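Local coordinates for protein PorB (Corynebacterium glutamicum, PDB 2VQG) that probably forms an anion-selective, alpha-helical channel in the cell envelope and can bind zinc ions, at residues Y17-E26 with L74-L83. Sequence-based numbering, arbitrary orientation. Where two conformers were deposited one is given.
With ZN (zinc ion), chain J.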
loop_
_atom_site.group_PDB
_atom_site.type_symbol
_atom_site.label_atom_id
_atom_site.label_comp_id
_atom_site.label_asym_id
_atom_site.label_seq_id
_atom_site.Cartn_x
_atom_site.Cartn_y
_atom_site.Cartn_z
ATOM N N TYR A 17 -10.205 4.973 -10.369
ATOM C CA TYR A 17 -8.968 4.439 -10.967
ATOM C C TYR A 17 -8.497 5.188 -12.221
ATOM O O TYR A 17 -7.791 4.624 -13.048
ATOM C CB TYR A 17 -9.048 2.921 -11.205
ATOM C CG TYR A 17 -9.142 2.128 -9.907
ATOM C CD1 TYR A 17 -8.057 2.060 -9.025
ATOM C CD2 TYR A 17 -10.319 1.457 -9.557
ATOM C CE1 TYR A 17 -8.138 1.338 -7.816
ATOM C CE2 TYR A 17 -10.408 0.732 -8.343
ATOM C CZ TYR A 17 -9.323 0.680 -7.491
ATOM O OH TYR A 17 -9.393 -0.033 -6.294
ATOM N N ASN A 18 -8.889 6.445 -12.358
ATOM C CA ASN A 18 -8.373 7.261 -13.459
ATOM C C ASN A 18 -6.951 7.742 -13.111
ATOM O O ASN A 18 -6.463 7.514 -11.999
ATOM C CB ASN A 18 -9.306 8.416 -13.816
ATOM C CG ASN A 18 -9.455 9.440 -12.688
ATOM O OD1 ASN A 18 -8.499 9.777 -12.018
ATOM N ND2 ASN A 18 -10.673 9.937 -12.496
ATOM N N TRP A 19 -6.282 8.369 -14.068
ATOM C CA TRP A 19 -4.861 8.684 -13.891
ATOM C C TRP A 19 -4.656 9.715 -12.797
ATOM O O TRP A 19 -3.580 9.787 -12.219
ATOM C CB TRP A 19 -4.266 9.184 -15.211
ATOM C CG TRP A 19 -4.797 10.540 -15.691
ATOM C CD1 TRP A 19 -5.855 10.775 -16.527
ATOM C CD2 TRP A 19 -4.214 11.800 -15.408
ATOM N NE1 TRP A 19 -5.974 12.132 -16.780
ATOM C CE2 TRP A 19 -4.983 12.783 -16.086
ATOM C CE3 TRP A 19 -3.144 12.211 -14.596
ATOM C CZ2 TRP A 19 -4.691 14.158 -16.001
ATOM C CZ3 TRP A 19 -2.842 13.590 -14.511
ATOM C CH2 TRP A 19 -3.620 14.543 -15.215
ATOM N N VAL A 20 -5.688 10.524 -12.543
ATOM C CA VAL A 20 -5.576 11.569 -11.483
ATOM C C VAL A 20 -5.606 10.881 -10.139
ATOM O O VAL A 20 -4.729 11.121 -9.311
ATOM C CB VAL A 20 -6.630 12.649 -11.625
ATOM C CG1 VAL A 20 -6.572 13.694 -10.456
ATOM C CG2 VAL A 20 -6.420 13.365 -12.954
ATOM N N ALA A 21 -6.620 10.042 -9.898
ATOM C CA ALA A 21 -6.652 9.304 -8.640
ATOM C C ALA A 21 -5.406 8.436 -8.442
ATOM O O ALA A 21 -4.824 8.402 -7.350
ATOM C CB ALA A 21 -7.925 8.463 -8.538
ATOM N N CYS A 22 -5.007 7.717 -9.494
ATOM C CA CYS A 22 -3.829 6.858 -9.423
ATOM C C CYS A 22 -2.552 7.667 -9.227
ATOM O O CYS A 22 -1.619 7.209 -8.566
ATOM C CB CYS A 22 -3.719 5.977 -10.673
ATOM S SG CYS A 22 -5.021 4.728 -10.659
ATOM N N GLY A 23 -2.499 8.843 -9.834
ATOM C CA GLY A 23 -1.320 9.703 -9.671
ATOM C C GLY A 23 -1.213 10.313 -8.274
ATOM O O GLY A 23 -0.107 10.543 -7.772
ATOM N N ILE A 24 -2.351 10.648 -7.667
ATOM C CA ILE A 24 -2.346 11.090 -6.259
ATOM C C ILE A 24 -1.867 9.932 -5.354
ATOM O O ILE A 24 -1.053 10.123 -4.439
ATOM C CB ILE A 24 -3.763 11.566 -5.837
ATOM C CG1 ILE A 24 -4.112 12.835 -6.615
ATOM C CG2 ILE A 24 -3.856 11.749 -4.265
ATOM C CD1 ILE A 24 -5.589 13.276 -6.443
ATOM N N LEU A 25 -2.390 8.737 -5.601
ATOM C CA LEU A 25 -1.972 7.559 -4.855
ATOM C C LEU A 25 -0.456 7.358 -5.014
ATOM O O LEU A 25 0.259 7.131 -4.023
ATOM C CB LEU A 25 -2.722 6.317 -5.344
ATOM C CG LEU A 25 -2.281 4.975 -4.742
ATOM C CD1 LEU A 25 -2.532 4.978 -3.239
ATOM C CD2 LEU A 25 -3.025 3.810 -5.401
ATOM N N GLU A 26 0.031 7.472 -6.251
ATOM C CA GLU A 26 1.465 7.196 -6.512
ATOM C C GLU A 26 2.356 8.249 -5.816
ATOM O O GLU A 26 3.330 7.885 -5.141
ATOM C CB GLU A 26 1.760 7.154 -8.004
ATOM C CG GLU A 26 3.256 6.926 -8.257
ATOM C CD GLU A 26 3.611 6.663 -9.690
ATOM O OE1 GLU A 26 2.833 6.933 -10.633
ATOM O OE2 GLU A 26 4.743 6.188 -9.877
ATOM N N LEU A 74 -4.265 -1.628 0.279
ATOM C CA LEU A 74 -3.715 -0.443 -0.378
ATOM C C LEU A 74 -2.736 -0.839 -1.499
ATOM O O LEU A 74 -2.728 -0.229 -2.582
ATOM C CB LEU A 74 -3.094 0.497 0.673
ATOM C CG LEU A 74 -2.668 1.896 0.239
ATOM C CD1 LEU A 74 -3.760 2.635 -0.523
ATOM C CD2 LEU A 74 -2.189 2.705 1.486
ATOM N N ALA A 75 -1.955 -1.900 -1.272
ATOM C CA ALA A 75 -1.011 -2.364 -2.273
ATOM C C ALA A 75 -1.774 -2.925 -3.455
ATOM O O ALA A 75 -1.354 -2.740 -4.604
ATOM C CB ALA A 75 -0.067 -3.407 -1.695
ATOM N N ASP A 76 -2.900 -3.587 -3.177
ATOM C CA ASP A 76 -3.817 -4.041 -4.247
ATOM C C ASP A 76 -4.304 -2.863 -5.107
ATOM O O ASP A 76 -4.333 -2.974 -6.339
ATOM C CB ASP A 76 -5.036 -4.770 -3.680
ATOM C CG ASP A 76 -4.719 -6.198 -3.228
ATOM O OD1 ASP A 76 -3.597 -6.686 -3.503
ATOM O OD2 ASP A 76 -5.611 -6.835 -2.624
ATOM N N ARG A 77 -4.708 -1.764 -4.463
ATOM C CA ARG A 77 -5.159 -0.587 -5.201
ATOM C C ARG A 77 -4.025 0.012 -6.042
ATOM O O ARG A 77 -4.259 0.420 -7.186
ATOM C CB ARG A 77 -5.833 0.433 -4.272
ATOM C CG ARG A 77 -6.998 -0.204 -3.501
ATOM C CD ARG A 77 -7.893 0.797 -2.777
ATOM N NE ARG A 77 -7.264 1.395 -1.602
ATOM C CZ ARG A 77 -7.308 0.896 -0.365
ATOM N NH1 ARG A 77 -7.948 -0.237 -0.099
ATOM N NH2 ARG A 77 -6.712 1.550 0.617
ATOM N N ALA A 78 -2.810 0.021 -5.495
ATOM C CA ALA A 78 -1.630 0.434 -6.246
ATOM C C ALA A 78 -1.383 -0.440 -7.484
ATOM O O ALA A 78 -1.040 0.073 -8.555
ATOM C CB ALA A 78 -0.430 0.431 -5.369
ATOM N N GLN A 79 -1.568 -1.746 -7.348
ATOM C CA GLN A 79 -1.375 -2.646 -8.491
ATOM C C GLN A 79 -2.396 -2.352 -9.578
ATOM O O GLN A 79 -2.051 -2.289 -10.769
ATOM C CB GLN A 79 -1.441 -4.110 -8.061
ATOM C CG GLN A 79 -1.110 -5.063 -9.198
ATOM C CD GLN A 79 -1.275 -6.515 -8.814
ATOM O OE1 GLN A 79 -1.012 -6.895 -7.669
ATOM N NE2 GLN A 79 -1.699 -7.346 -9.776
ATOM N N THR A 80 -3.646 -2.144 -9.169
ATOM C CA THR A 80 -4.715 -1.794 -10.103
ATOM C C THR A 80 -4.354 -0.519 -10.854
ATOM O O THR A 80 -4.592 -0.411 -12.070
ATOM C CB THR A 80 -6.074 -1.663 -9.381
ATOM O OG1 THR A 80 -6.359 -2.907 -8.710
ATOM C CG2 THR A 80 -7.193 -1.407 -10.388
ATOM N N CYS A 81 -3.732 0.414 -10.135
ATOM C CA CYS A 81 -3.268 1.686 -10.703
ATOM C C CYS A 81 -1.993 1.558 -11.553
ATOM O O CYS A 81 -1.480 2.572 -12.040
ATOM C CB CYS A 81 -3.036 2.734 -9.579
ATOM S SG CYS A 81 -4.515 3.556 -9.036
ATOM N N GLY A 82 -1.487 0.329 -11.683
ATOM C CA GLY A 82 -0.278 0.002 -12.462
ATOM C C GLY A 82 1.035 0.429 -11.831
ATOM O O GLY A 82 2.032 0.596 -12.539
ATOM N N LEU A 83 1.043 0.571 -10.498
ATOM C CA LEU A 83 2.193 1.093 -9.760
ATOM C C LEU A 83 3.176 0.026 -9.270
ATOM O O LEU A 83 4.336 0.333 -8.980
ATOM C CB LEU A 83 1.691 1.939 -8.567
ATOM C CG LEU A 83 0.660 3.029 -8.894
ATOM C CD1 LEU A 83 0.265 3.845 -7.651
ATOM C CD2 LEU A 83 1.174 3.960 -10.022
HETATM ZN ZN ZN J . 5.618 6.059 -11.585
HETATM O O HOH W 1 -7.774 -2.633 -6.374
#
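C22 and C81 are joined covalently: their SG atoms lie 2.1 Å apart with a C-S-S-C torsion of -69°, which identifies a disulfide. The bridge pins the first turn of helix 19-31 to the residue just beyond helix 61-80, where G82, with positive phi, forms a Schellman motif; across 58 intervening residues it ties together the two end regions of this all-helical chain. C81 SG also lies in the plane of the Y17 ring, at its edge, 3.8 Å from Y17 CD1, a sulfur-aromatic contact. One face of that ring receives T80 CG2, 3.9 Å from the Y17 centroid and 13° off the normal, hence a CH-pi contact. With its methyl trans to the backbone N, T80 sets OG1 beside that N, and a water hydrogen-bonded to OG1 and Y17 OH bridges the two residues. Beyond the sulfurs, L25 splits its branches: CD2 rests on the A78 backbone (3.7 Å to A78 CA), while CD1 meets L74 CD1 at 3.8 Å, the two leucines passing in opposite directions. L83 spreads both methyls against E26, CD1 on E26 CB (3.6 Å) and CD2 beside the carboxylate. The extended E26 chain carries OE2 to a zinc ion, 1.9 Å away. No direct hydrogen bond crosses. The local axes of 19-26 and 74-80 cross at -130°, 10.2 Å apart at closest, while helix 41-52 packs on L74, A75 and A78.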